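Local coordinates for putative gdp-fucose protein o-fucosyltransferase 1 (Caenorhabditis elegans, PDB 3ZY3), which belongs to the protein O-fucosyltransferase 1 family within the GT-B clan of glycosyltransferases and is modelled with guanosine-5'-diphosphate bound, at residues G18-Q23 with P44-F49; Q26-L31 with S186-L191; R219-W224 with S287-M292; L62-T67 with W193-T198. One frame throughout, in Å; residues are numbered along the deposited sequence.

Contact 1: G18-Q23 with P44-F49; sequences GRFGNQ and PNFIEF. With GDP (guanosine-5'-diphosphate), chain E.
Gln23 of helix 20-37 grips Ile47 of strand 40-49 inside the beta-alpha-beta unit made by strand 10-13, helix 20-37 and strand 40-49. Its amide meets the backbone of that one residue twice: Ile47 N donates to Gln23 OE1 at 2.9 Å, and Gln23 NE2 donates to Ile47 O at 3.1 Å. The second N-H of NE2 goes to Gly18 O, also at 3.1 Å. Three bonds thus fix the amide's rotation, since turning it over would set its oxygen against two carbonyls. The amide also lies nearly coplanar with the Phe46 ring, 16° between the planes, with OE1 beside the ring edge. One face of Phe46 receives the edge of Phe20, a T-shaped pair with centroids 5.3 Å apart and planes at 71°. Phe20 has CG anti to its backbone N (chi1 -169°), which brings the end of its ring up to Phe46. At the far end Arg19 CG touches Phe49 CD2 at 3.9 Å, while GDP C4' covers one face of the Arg19 guanidinium. The turn into the helix also binds the alpha phosphate of GDP: Gly21 N reaches GDP O2A at 2.6 Å and Asn22 N reaches GDP O1A at 2.9 Å, both from the backbone of the first helical turn. Strand 54-58 pairs with Phe46 and Glu48, whereas Ile47 turns its backbone polar atoms to Gln23; helices 59-62 and 315-324 pack against Phe20, and Leu62 of the former also touches Phe46.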
# COMPACT_ATOMS: atom_id res chain seq x y z
N GLY A 18 -9.50 -0.68 2.60
CA GLY A 18 -9.16 -0.31 1.23
C GLY A 18 -8.49 -1.42 0.45
O GLY A 18 -8.38 -2.57 0.92
N ARG A 19 -8.04 -1.07 -0.74
CA ARG A 19 -7.41 -2.04 -1.62
C ARG A 19 -5.88 -1.98 -1.54
O ARG A 19 -5.36 -1.49 -0.53
CB ARG A 19 -7.99 -1.88 -3.01
CG ARG A 19 -9.40 -2.49 -3.02
CD ARG A 19 -10.09 -2.34 -4.35
NE ARG A 19 -10.35 -0.94 -4.65
CZ ARG A 19 -10.85 -0.52 -5.80
NH1 ARG A 19 -11.17 -1.39 -6.75
NH2 ARG A 19 -11.05 0.78 -5.99
N PHE A 20 -5.15 -2.49 -2.55
CA PHE A 20 -3.71 -2.78 -2.38
C PHE A 20 -2.85 -1.57 -1.97
O PHE A 20 -2.00 -1.67 -1.05
CB PHE A 20 -3.13 -3.50 -3.62
CG PHE A 20 -1.75 -4.06 -3.41
CD1 PHE A 20 -1.52 -5.06 -2.48
CD2 PHE A 20 -0.69 -3.60 -4.19
CE1 PHE A 20 -0.23 -5.59 -2.31
CE2 PHE A 20 0.59 -4.10 -4.03
CZ PHE A 20 0.83 -5.10 -3.10
N GLY A 21 -3.07 -0.44 -2.66
CA GLY A 21 -2.43 0.84 -2.31
C GLY A 21 -2.65 1.21 -0.85
O GLY A 21 -1.68 1.54 -0.16
N ASN A 22 -3.91 1.19 -0.43
CA ASN A 22 -4.32 1.39 0.97
C ASN A 22 -3.55 0.44 1.91
O ASN A 22 -3.03 0.85 2.95
CB ASN A 22 -5.81 1.07 1.10
CG ASN A 22 -6.70 2.26 1.44
OD1 ASN A 22 -7.23 2.95 0.55
ND2 ASN A 22 -6.98 2.43 2.74
N GLN A 23 -3.52 -0.85 1.56
CA GLN A 23 -2.95 -1.86 2.44
C GLN A 23 -1.44 -1.69 2.62
O GLN A 23 -0.91 -1.79 3.75
CB GLN A 23 -3.30 -3.26 1.94
CG GLN A 23 -4.82 -3.50 1.88
CD GLN A 23 -5.16 -4.77 1.13
OE1 GLN A 23 -4.38 -5.74 1.13
NE2 GLN A 23 -6.32 -4.78 0.47
N PRO A 44 1.31 -9.79 6.84
CA PRO A 44 -0.12 -10.00 6.58
C PRO A 44 -0.35 -10.82 5.30
O PRO A 44 0.55 -10.91 4.45
CB PRO A 44 -0.65 -8.57 6.39
CG PRO A 44 0.51 -7.80 5.87
CD PRO A 44 1.75 -8.44 6.45
N ASN A 45 -1.53 -11.42 5.16
CA ASN A 45 -2.02 -11.78 3.86
C ASN A 45 -2.60 -10.49 3.27
O ASN A 45 -3.37 -9.79 3.93
CB ASN A 45 -3.11 -12.86 3.92
CG ASN A 45 -2.58 -14.19 4.35
OD1 ASN A 45 -1.44 -14.54 4.03
ND2 ASN A 45 -3.40 -14.97 5.06
N PHE A 46 -2.20 -10.14 2.07
CA PHE A 46 -2.84 -9.01 1.39
C PHE A 46 -4.19 -9.46 0.89
O PHE A 46 -4.48 -10.67 0.85
CB PHE A 46 -1.94 -8.44 0.30
CG PHE A 46 -0.77 -7.70 0.84
CD1 PHE A 46 -0.91 -6.41 1.36
CD2 PHE A 46 0.48 -8.29 0.89
CE1 PHE A 46 0.18 -5.71 1.88
CE2 PHE A 46 1.59 -7.60 1.41
CZ PHE A 46 1.44 -6.32 1.90
N ILE A 47 -5.04 -8.50 0.55
CA ILE A 47 -6.42 -8.84 0.25
C ILE A 47 -6.80 -8.32 -1.12
O ILE A 47 -6.55 -7.15 -1.44
CB ILE A 47 -7.39 -8.29 1.32
CG1 ILE A 47 -7.11 -8.95 2.69
CG2 ILE A 47 -8.83 -8.55 0.91
CD1 ILE A 47 -7.59 -8.13 3.87
N GLU A 48 -7.42 -9.19 -1.91
CA GLU A 48 -7.84 -8.82 -3.25
C GLU A 48 -9.32 -9.12 -3.43
O GLU A 48 -9.77 -10.22 -3.15
CB GLU A 48 -7.00 -9.58 -4.28
CG GLU A 48 -6.93 -8.87 -5.60
CD GLU A 48 -6.13 -9.62 -6.63
OE1 GLU A 48 -5.02 -10.11 -6.29
OE2 GLU A 48 -6.62 -9.71 -7.79
N PHE A 49 -10.09 -8.14 -3.89
CA PHE A 49 -11.54 -8.33 -3.98
C PHE A 49 -11.89 -8.62 -5.43
O PHE A 49 -11.60 -7.83 -6.32
CB PHE A 49 -12.29 -7.09 -3.48
CG PHE A 49 -11.99 -6.72 -2.06
CD1 PHE A 49 -12.76 -7.24 -1.01
CD2 PHE A 49 -10.97 -5.83 -1.77
CE1 PHE A 49 -12.48 -6.88 0.32
CE2 PHE A 49 -10.69 -5.46 -0.46
CZ PHE A 49 -11.45 -5.99 0.59
PB GDP E . -6.06 4.31 -4.70
O1B GDP E . -7.53 4.06 -4.51
O2B GDP E . -5.82 4.78 -6.11
O3B GDP E . -5.43 5.15 -3.63
O3A GDP E . -5.31 2.90 -4.66
PA GDP E . -5.76 1.46 -4.07
O1A GDP E . -5.85 1.53 -2.58
O2A GDP E . -4.67 0.47 -4.50
O5' GDP E . -7.17 1.07 -4.71
C5' GDP E . -7.28 1.06 -6.12
C4' GDP E . -7.42 -0.37 -6.60
O4' GDP E . -7.90 -0.31 -7.93
C3' GDP E . -6.10 -1.12 -6.77
O3' GDP E . -5.59 -1.70 -5.58
C2' GDP E . -6.46 -2.14 -7.85
O2' GDP E . -7.31 -3.19 -7.34
C1' GDP E . -7.26 -1.27 -8.79
N9 GDP E . -6.30 -0.54 -9.69
C8 GDP E . -5.97 0.79 -9.61
N7 GDP E . -5.09 1.12 -10.58
C5 GDP E . -4.85 -0.02 -11.29
C6 GDP E . -4.01 -0.42 -12.45
O6 GDP E . -3.29 0.45 -13.00
N1 GDP E . -4.05 -1.71 -12.87
C2 GDP E . -4.84 -2.65 -12.27
N2 GDP E . -4.88 -3.95 -12.71
N3 GDP E . -5.64 -2.35 -11.22
C4 GDP E . -5.65 -1.09 -10.69
O HOH W 1 -10.81 -4.81 -6.55

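Contact 2: Q26-L31 with S186-L191; sequences QFLGVL and SIQKYL
Leu28, pointing from helix 20-37 toward the 3-10 segment 186-190, is the main bump of this contact. Its CD2 methyl settles into a hollow lined by Gln188 CB, at 3.6 Å, and Leu191 CD1, at 3.8 Å, with Ile187 CG2 a little farther off. The other methyl of Leu28, CD1, also lies over Gln188 CB, so the leucine fork sits astride the base of that glutamine. In return Ile187 fills the groove between Leu28 and Leu31, one turn apart on the helix. Its branches split the work: CG2 meets Leu31 CD1 at 3.6 Å, the two chains passing alongside with their ends pointing opposite ways, while CD1 rests against the backbone oxygen of Leu28. Leu191 forks likewise, its CD1 going to Leu28 and its CD2 to the rim of Phe27, where Phe27 CE2 lies 3.6 Å from Leu191 CD2 and the methyl is in the ring plane. Phe27 gets there because its CG stands anti to the backbone N (chi1 175°), which swings the ring end nearer to Leu191; Leu31 CG lies over one face of this ring. Beyond its methylenes Gln188 turns to Arg342 of helix 335-346, whose NE bonds to OE1. No hydrogen bond joins the two segments, so buried aliphatic and aromatic surface holds them; the one side-chain amide taking part, that of Gln188, has its polar atoms bonded outside both.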
# COMPACT_ATOMS: atom_id res chain seq x y z
N GLN A 26 -0.58 1.55 4.77
CA GLN A 26 -0.70 1.32 6.21
C GLN A 26 0.33 0.32 6.71
O GLN A 26 0.87 0.47 7.79
CB GLN A 26 -2.10 0.88 6.57
CG GLN A 26 -3.08 2.04 6.61
CD GLN A 26 -4.40 1.68 7.25
OE1 GLN A 26 -4.72 2.13 8.36
NE2 GLN A 26 -5.20 0.95 6.53
N PHE A 27 0.62 -0.70 5.91
CA PHE A 27 1.65 -1.68 6.27
C PHE A 27 3.03 -1.08 6.55
O PHE A 27 3.72 -1.54 7.44
CB PHE A 27 1.77 -2.74 5.17
CG PHE A 27 2.86 -3.73 5.38
CD1 PHE A 27 2.85 -4.58 6.49
CD2 PHE A 27 3.88 -3.88 4.43
CE1 PHE A 27 3.83 -5.51 6.68
CE2 PHE A 27 4.89 -4.81 4.61
CZ PHE A 27 4.87 -5.63 5.75
N LEU A 28 3.46 -0.08 5.78
CA LEU A 28 4.70 0.65 6.10
C LEU A 28 4.66 1.21 7.52
O LEU A 28 5.64 1.14 8.25
CB LEU A 28 4.96 1.81 5.13
CG LEU A 28 5.16 1.46 3.65
CD1 LEU A 28 5.58 2.69 2.82
CD2 LEU A 28 6.18 0.33 3.51
N GLY A 29 3.53 1.81 7.88
CA GLY A 29 3.30 2.31 9.24
C GLY A 29 3.31 1.22 10.29
O GLY A 29 3.82 1.42 11.42
N VAL A 30 2.72 0.07 9.95
CA VAL A 30 2.74 -1.08 10.86
C VAL A 30 4.17 -1.58 11.06
O VAL A 30 4.52 -1.97 12.18
CB VAL A 30 1.81 -2.23 10.41
CG1 VAL A 30 1.83 -3.33 11.44
CG2 VAL A 30 0.38 -1.73 10.26
N LEU A 31 4.99 -1.59 10.01
CA LEU A 31 6.42 -1.93 10.15
C LEU A 31 7.12 -1.04 11.18
O LEU A 31 7.81 -1.54 12.07
CB LEU A 31 7.14 -1.85 8.81
CG LEU A 31 6.94 -3.02 7.83
CD1 LEU A 31 7.55 -2.69 6.47
CD2 LEU A 31 7.53 -4.31 8.39
N SER A 186 10.26 5.89 3.21
CA SER A 186 11.55 5.27 2.90
C SER A 186 11.60 3.84 3.40
O SER A 186 12.46 3.05 2.99
CB SER A 186 12.71 6.10 3.47
OG SER A 186 12.76 6.00 4.87
N ILE A 187 10.66 3.46 4.27
CA ILE A 187 10.61 2.07 4.70
C ILE A 187 10.32 1.14 3.51
O ILE A 187 10.67 -0.03 3.55
CB ILE A 187 9.63 1.81 5.87
CG1 ILE A 187 10.06 2.58 7.12
CG2 ILE A 187 9.56 0.28 6.18
CD1 ILE A 187 8.94 2.63 8.23
N GLN A 188 9.70 1.64 2.43
CA GLN A 188 9.47 0.68 1.35
C GLN A 188 10.70 0.32 0.53
O GLN A 188 10.65 -0.51 -0.36
CB GLN A 188 8.16 0.91 0.55
CG GLN A 188 8.17 1.75 -0.62
CD GLN A 188 6.98 1.43 -1.57
OE1 GLN A 188 5.80 1.57 -1.20
NE2 GLN A 188 7.30 1.07 -2.80
N LYS A 189 11.83 0.91 0.89
CA LYS A 189 13.13 0.38 0.48
C LYS A 189 13.19 -1.12 0.78
O LYS A 189 13.84 -1.91 0.06
CB LYS A 189 14.24 1.09 1.24
CG LYS A 189 15.63 0.63 0.89
CD LYS A 189 16.65 1.22 1.84
CE LYS A 189 18.04 0.71 1.49
NZ LYS A 189 18.02 -0.76 1.29
N TYR A 190 12.48 -1.52 1.84
CA TYR A 190 12.51 -2.89 2.34
C TYR A 190 11.43 -3.80 1.76
O TYR A 190 11.31 -4.95 2.14
CB TYR A 190 12.48 -2.88 3.87
CG TYR A 190 13.71 -2.25 4.46
CD1 TYR A 190 14.89 -2.98 4.56
CD2 TYR A 190 13.71 -0.93 4.93
CE1 TYR A 190 16.04 -2.43 5.09
CE2 TYR A 190 14.86 -0.35 5.48
CZ TYR A 190 16.03 -1.12 5.56
OH TYR A 190 17.19 -0.60 6.10
N LEU A 191 10.65 -3.27 0.81
CA LEU A 191 9.72 -4.08 0.04
C LEU A 191 10.30 -4.26 -1.35
O LEU A 191 10.52 -3.29 -2.07
CB LEU A 191 8.30 -3.47 -0.03
CG LEU A 191 7.58 -3.21 1.29
CD1 LEU A 191 6.19 -2.61 1.11
CD2 LEU A 191 7.50 -4.48 2.17

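Contact 3: R219-W224 with S287-M292; sequences RNDADW and SDKDHM. With GDP (guanosine-5'-diphosphate), chain E; SO4 (sulfate ion), chain F.
The Arg219 guanidinium, which meets Asp288 across the contact, carries Trp224 CE3 over the centre of one face, with Asp223 and the GDP beta phosphate at its edges. Both segments are loops following neighbouring strands, 213-218 and 282-287, of the parallel sheet in the Rossmann-like half of this GT-B fold. The His291 ring has Ser287 CB over one face and sulfate O2 at its edge. Arg219 grips Asp223 end-on, NH1 to OD1 and NH2 to OD2, and also donates from NE to GDP O2B at 2.8 Å and from NH2 to GDP O1B at 2.7 Å. Its salt bridge to Asp288, NH1 to OD2 at 2.9 Å, contains only a bent, weak hydrogen bond, with guanidinium and carboxylate planes 78° apart. Asp288 is held more squarely by the backbone: Asn220 N uses the syn lone pair of OD1 at 2.8 Å, and Asp221 N comes to OD2 from above the carboxylate plane. Asn220 returns the grip, OD1 accepting from Asp290 N at 2.9 Å and ND2 donating to Asp290 O at 2.9 Å, in the carbonyl plane. Ser287 OG, also bonded to Leu218 O, accepts from Lys289 N in an ST turn; an Asx turn at Asp290 follows. Lys289 bends at chi2 and chi3 beside Asp221, and water 2 joins them, 2.7 Å from Asp221 OD2 and 2.6 Å from Lys289 NZ.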
# COMPACT_ATOMS: atom_id res chain seq x y z
N ARG A 219 -5.85 6.24 -13.42
CA ARG A 219 -6.79 5.90 -12.38
C ARG A 219 -8.15 6.46 -12.80
O ARG A 219 -8.33 7.68 -12.83
CB ARG A 219 -6.31 6.51 -11.05
CG ARG A 219 -7.11 6.13 -9.81
CD ARG A 219 -7.12 4.59 -9.51
NE ARG A 219 -7.65 4.31 -8.16
CZ ARG A 219 -8.93 4.14 -7.86
NH1 ARG A 219 -9.86 4.20 -8.80
NH2 ARG A 219 -9.31 3.95 -6.58
N ASN A 220 -9.09 5.58 -13.16
CA ASN A 220 -10.35 6.08 -13.75
C ASN A 220 -11.53 5.13 -13.67
O ASN A 220 -12.51 5.27 -14.43
CB ASN A 220 -10.14 6.54 -15.21
CG ASN A 220 -9.57 5.44 -16.11
OD1 ASN A 220 -9.98 4.28 -16.02
ND2 ASN A 220 -8.65 5.81 -16.99
N ASP A 221 -11.46 4.14 -12.80
CA ASP A 221 -12.70 3.40 -12.50
C ASP A 221 -13.73 4.30 -11.76
O ASP A 221 -13.42 5.44 -11.37
CB ASP A 221 -12.41 2.11 -11.72
CG ASP A 221 -13.47 1.03 -11.96
OD1 ASP A 221 -14.57 1.32 -12.50
OD2 ASP A 221 -13.19 -0.12 -11.61
N ALA A 222 -14.94 3.78 -11.56
CA ALA A 222 -16.11 4.59 -11.16
C ALA A 222 -16.04 5.24 -9.77
O ALA A 222 -16.77 6.22 -9.49
CB ALA A 222 -17.40 3.78 -11.33
N ASP A 223 -15.17 4.70 -8.92
CA ASP A 223 -15.01 5.18 -7.55
C ASP A 223 -14.22 6.48 -7.50
O ASP A 223 -14.29 7.20 -6.50
CB ASP A 223 -14.35 4.10 -6.67
CG ASP A 223 -12.90 3.81 -7.07
OD1 ASP A 223 -12.64 3.42 -8.23
OD2 ASP A 223 -12.01 3.94 -6.22
N TRP A 224 -13.49 6.79 -8.57
CA TRP A 224 -12.61 7.95 -8.58
C TRP A 224 -13.30 9.33 -8.56
O TRP A 224 -12.76 10.27 -7.98
CB TRP A 224 -11.65 7.89 -9.76
CG TRP A 224 -10.39 8.66 -9.54
CD1 TRP A 224 -9.93 9.69 -10.29
CD2 TRP A 224 -9.41 8.45 -8.51
NE1 TRP A 224 -8.73 10.14 -9.81
CE2 TRP A 224 -8.38 9.39 -8.72
CE3 TRP A 224 -9.30 7.55 -7.44
CZ2 TRP A 224 -7.26 9.49 -7.86
CZ3 TRP A 224 -8.17 7.62 -6.60
CH2 TRP A 224 -7.17 8.59 -6.83
N SER A 287 -3.84 0.73 -16.03
CA SER A 287 -5.13 1.36 -15.67
C SER A 287 -6.04 0.38 -14.97
O SER A 287 -5.92 -0.83 -15.20
CB SER A 287 -5.87 1.88 -16.90
OG SER A 287 -7.03 2.58 -16.46
N ASP A 288 -6.92 0.91 -14.13
CA ASP A 288 -7.98 0.11 -13.49
C ASP A 288 -9.20 -0.05 -14.40
O ASP A 288 -10.07 -0.92 -14.16
CB ASP A 288 -8.40 0.68 -12.12
CG ASP A 288 -8.77 2.18 -12.15
OD1 ASP A 288 -8.55 2.86 -13.17
OD2 ASP A 288 -9.32 2.67 -11.15
N LYS A 289 -9.28 0.76 -15.44
CA LYS A 289 -10.42 0.66 -16.35
C LYS A 289 -10.07 1.00 -17.80
O LYS A 289 -9.95 0.09 -18.64
CB LYS A 289 -11.59 1.52 -15.82
CG LYS A 289 -12.92 1.37 -16.56
CD LYS A 289 -13.40 -0.07 -16.63
CE LYS A 289 -13.48 -0.67 -15.24
NZ LYS A 289 -13.85 -2.12 -15.35
N ASP A 290 -9.92 2.30 -18.09
CA ASP A 290 -9.73 2.81 -19.44
C ASP A 290 -8.25 3.12 -19.69
O ASP A 290 -7.70 4.10 -19.18
CB ASP A 290 -10.59 4.06 -19.66
CG ASP A 290 -10.54 4.58 -21.10
OD1 ASP A 290 -9.95 3.94 -22.02
OD2 ASP A 290 -11.13 5.66 -21.32
N HIS A 291 -7.59 2.23 -20.44
CA HIS A 291 -6.16 2.37 -20.73
C HIS A 291 -5.95 3.41 -21.79
O HIS A 291 -4.80 3.83 -22.05
CB HIS A 291 -5.54 1.04 -21.16
CG HIS A 291 -5.46 0.02 -20.07
ND1 HIS A 291 -6.54 -0.74 -19.69
CD2 HIS A 291 -4.42 -0.40 -19.30
CE1 HIS A 291 -6.19 -1.55 -18.70
NE2 HIS A 291 -4.90 -1.37 -18.46
N MET A 292 -7.04 3.83 -22.45
CA MET A 292 -7.00 4.91 -23.46
C MET A 292 -6.05 4.59 -24.60
O MET A 292 -5.45 5.49 -25.17
CB MET A 292 -6.60 6.27 -22.84
CG MET A 292 -7.63 6.83 -21.83
SD MET A 292 -7.22 8.47 -21.23
CE MET A 292 -7.22 9.46 -22.72
PB GDP E . -6.06 4.31 -4.70
O1B GDP E . -7.53 4.06 -4.51
O2B GDP E . -5.82 4.78 -6.11
O3B GDP E . -5.43 5.15 -3.63
O3A GDP E . -5.31 2.90 -4.66
PA GDP E . -5.76 1.46 -4.07
O1A GDP E . -5.85 1.53 -2.58
O2A GDP E . -4.67 0.47 -4.50
O5' GDP E . -7.17 1.07 -4.71
C5' GDP E . -7.28 1.06 -6.12
C4' GDP E . -7.42 -0.37 -6.60
O4' GDP E . -7.90 -0.31 -7.93
C3' GDP E . -6.10 -1.12 -6.77
O3' GDP E . -5.59 -1.70 -5.58
C2' GDP E . -6.46 -2.14 -7.85
O2' GDP E . -7.31 -3.19 -7.34
C1' GDP E . -7.26 -1.27 -8.79
N9 GDP E . -6.30 -0.54 -9.69
C8 GDP E . -5.97 0.79 -9.61
N7 GDP E . -5.09 1.12 -10.58
C5 GDP E . -4.85 -0.02 -11.29
C6 GDP E . -4.01 -0.42 -12.45
O6 GDP E . -3.29 0.45 -13.00
N1 GDP E . -4.05 -1.71 -12.87
C2 GDP E . -4.84 -2.65 -12.27
N2 GDP E . -4.88 -3.95 -12.71
N3 GDP E . -5.64 -2.35 -11.22
C4 GDP E . -5.65 -1.09 -10.69
S SO4 F . -8.35 -0.03 -23.16
O1 SO4 F . -7.77 1.16 -23.83
O2 SO4 F . -8.53 0.04 -21.69
O3 SO4 F . -9.68 -0.25 -23.71
O4 SO4 F . -7.48 -1.17 -23.52
O HOH W 2 -13.78 -2.46 -12.75

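Contact 4: L62-T67 with W193-T198; sequences LFQVGT and WSSRIT
Leu62 O takes the backbone N-H of Ser194 at 2.9 Å, and Gln64 NE2 donates to Trp193 O at 3.0 Å. The glutamine chain is extended beyond CG, so its amide spans the gap with the acceptor close to the amide plane. To one side of these bonds the Phe63 and Trp193 side chains run alongside each other in a common direction. Their rings meet obliquely, planes 32° apart, with Phe63 CE1 over one face of the indole and 3.7 Å from Trp193 CZ3. Nearby, Leu62 CD2 touches Ile197 CD1, also at 3.7 Å. The backbones form a single bridge, Phe63 with Trp193, whose CA atoms are 4.6 Å apart; bonds joining Leu62 to Ser194 and Gln64 to Arg192 make it an antiparallel, non-hydrogen-bonded pair. Each strand-like piece then runs straight into a helix. Gln64 and Ser194 occupy the N-cap positions, and Ser194 caps with its side chain: its OG, tucked between its backbone N and carbonyl carbon (chi1 60°), receives Ile197 N in a weak bond of 3.5 Å and is also bonded to Phe61 O. Farther out, Glu343 accepts from Trp193 NE1, which should help set the turn of the indole. Helix 315-324 backs the apolar side chains, Tyr316 touching both Leu62 and Ile197, and Leu319 touching Trp193.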
# COMPACT_ATOMS: atom_id res chain seq x y z
N LEU A 62 4.05 -11.83 -3.16
CA LEU A 62 4.29 -10.50 -3.71
C LEU A 62 5.65 -9.91 -3.39
O LEU A 62 6.26 -9.24 -4.25
CB LEU A 62 3.23 -9.54 -3.19
CG LEU A 62 1.77 -9.93 -3.46
CD1 LEU A 62 0.83 -8.97 -2.75
CD2 LEU A 62 1.46 -9.99 -4.98
N PHE A 63 6.11 -10.09 -2.16
CA PHE A 63 7.31 -9.43 -1.65
C PHE A 63 8.28 -10.41 -0.98
O PHE A 63 7.84 -11.39 -0.42
CB PHE A 63 6.90 -8.37 -0.64
CG PHE A 63 6.03 -7.27 -1.22
CD1 PHE A 63 6.49 -6.48 -2.29
CD2 PHE A 63 4.77 -7.01 -0.69
CE1 PHE A 63 5.69 -5.43 -2.83
CE2 PHE A 63 3.98 -5.97 -1.18
CZ PHE A 63 4.44 -5.18 -2.27
N GLN A 64 9.58 -10.10 -1.03
CA GLN A 64 10.64 -10.94 -0.48
C GLN A 64 10.77 -10.77 1.03
O GLN A 64 10.98 -9.65 1.53
CB GLN A 64 11.98 -10.67 -1.18
CG GLN A 64 11.91 -10.82 -2.71
CD GLN A 64 13.29 -10.86 -3.37
OE1 GLN A 64 14.28 -11.19 -2.73
NE2 GLN A 64 13.34 -10.55 -4.65
N VAL A 65 10.68 -11.88 1.74
CA VAL A 65 10.76 -11.86 3.20
C VAL A 65 12.17 -11.46 3.63
O VAL A 65 12.35 -10.75 4.62
CB VAL A 65 10.37 -13.23 3.79
CG1 VAL A 65 10.51 -13.22 5.33
CG2 VAL A 65 8.93 -13.59 3.41
N GLY A 66 13.16 -11.92 2.87
CA GLY A 66 14.57 -11.64 3.16
C GLY A 66 14.82 -10.15 3.30
O GLY A 66 15.51 -9.70 4.21
N THR A 67 14.23 -9.39 2.39
CA THR A 67 14.43 -7.95 2.35
C THR A 67 13.72 -7.21 3.48
O THR A 67 14.30 -6.33 4.11
CB THR A 67 14.01 -7.36 1.00
OG1 THR A 67 14.65 -8.11 -0.05
CG2 THR A 67 14.46 -5.92 0.91
N TRP A 193 9.87 -6.73 -4.88
CA TRP A 193 8.99 -7.65 -5.58
C TRP A 193 9.60 -9.04 -5.56
O TRP A 193 10.83 -9.19 -5.71
CB TRP A 193 8.75 -7.21 -7.04
CG TRP A 193 7.99 -5.91 -7.15
CD1 TRP A 193 8.47 -4.70 -7.54
CD2 TRP A 193 6.61 -5.72 -6.84
NE1 TRP A 193 7.48 -3.75 -7.49
CE2 TRP A 193 6.32 -4.35 -7.07
CE3 TRP A 193 5.58 -6.57 -6.39
CZ2 TRP A 193 5.06 -3.82 -6.85
CZ3 TRP A 193 4.33 -6.04 -6.18
CH2 TRP A 193 4.07 -4.68 -6.42
N SER A 194 8.75 -10.05 -5.38
CA SER A 194 9.19 -11.44 -5.53
C SER A 194 9.80 -11.59 -6.93
O SER A 194 9.45 -10.84 -7.86
CB SER A 194 8.00 -12.39 -5.41
OG SER A 194 7.04 -12.11 -6.43
N SER A 195 10.70 -12.56 -7.08
CA SER A 195 11.39 -12.80 -8.35
C SER A 195 10.38 -13.04 -9.46
O SER A 195 10.57 -12.59 -10.58
CB SER A 195 12.33 -14.01 -8.25
OG SER A 195 13.17 -13.90 -7.09
N ARG A 196 9.30 -13.72 -9.11
CA ARG A 196 8.24 -14.09 -10.06
C ARG A 196 7.65 -12.85 -10.74
O ARG A 196 7.56 -12.77 -11.97
CB ARG A 196 7.14 -14.86 -9.33
CG ARG A 196 6.10 -15.48 -10.25
CD ARG A 196 5.28 -16.58 -9.55
NE ARG A 196 3.98 -16.73 -10.21
CZ ARG A 196 3.00 -15.82 -10.13
NH1 ARG A 196 3.17 -14.72 -9.40
NH2 ARG A 196 1.85 -16.02 -10.77
N ILE A 197 7.24 -11.90 -9.91
CA ILE A 197 6.68 -10.62 -10.38
C ILE A 197 7.68 -9.81 -11.18
O ILE A 197 7.34 -9.32 -12.27
CB ILE A 197 6.08 -9.83 -9.22
CG1 ILE A 197 4.88 -10.60 -8.64
CG2 ILE A 197 5.63 -8.41 -9.68
CD1 ILE A 197 4.23 -9.89 -7.48
N THR A 198 8.90 -9.67 -10.67
CA THR A 198 9.95 -8.95 -11.41
C THR A 198 10.21 -9.60 -12.78
O THR A 198 10.35 -8.90 -13.78
CB THR A 198 11.24 -8.81 -10.56
OG1 THR A 198 11.01 -7.84 -9.52
CG2 THR A 198 12.44 -8.34 -11.40

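In the fold
From the N terminus, contact 1 closes first, a short loop through helix 20-37 back to strand 40-49. Residues 26-31 lie inside that loop, but their partner 186-191 comes much later, so contact 2 crosses contact 1. Contact 4 opens at 62-67 and closes at 193-198, just past the end of contact 2, and crosses it in turn. These three touch and form one block: Leu62 and Phe63 pack on Phe20 and Phe46, and Pro44 on Phe27. Contact 3 follows in series, joining two loops of the parallel five-stranded sheet. GDP touches contacts 1 and 3, which are also linked by a long, weak ion pair of Arg19 with Asp223.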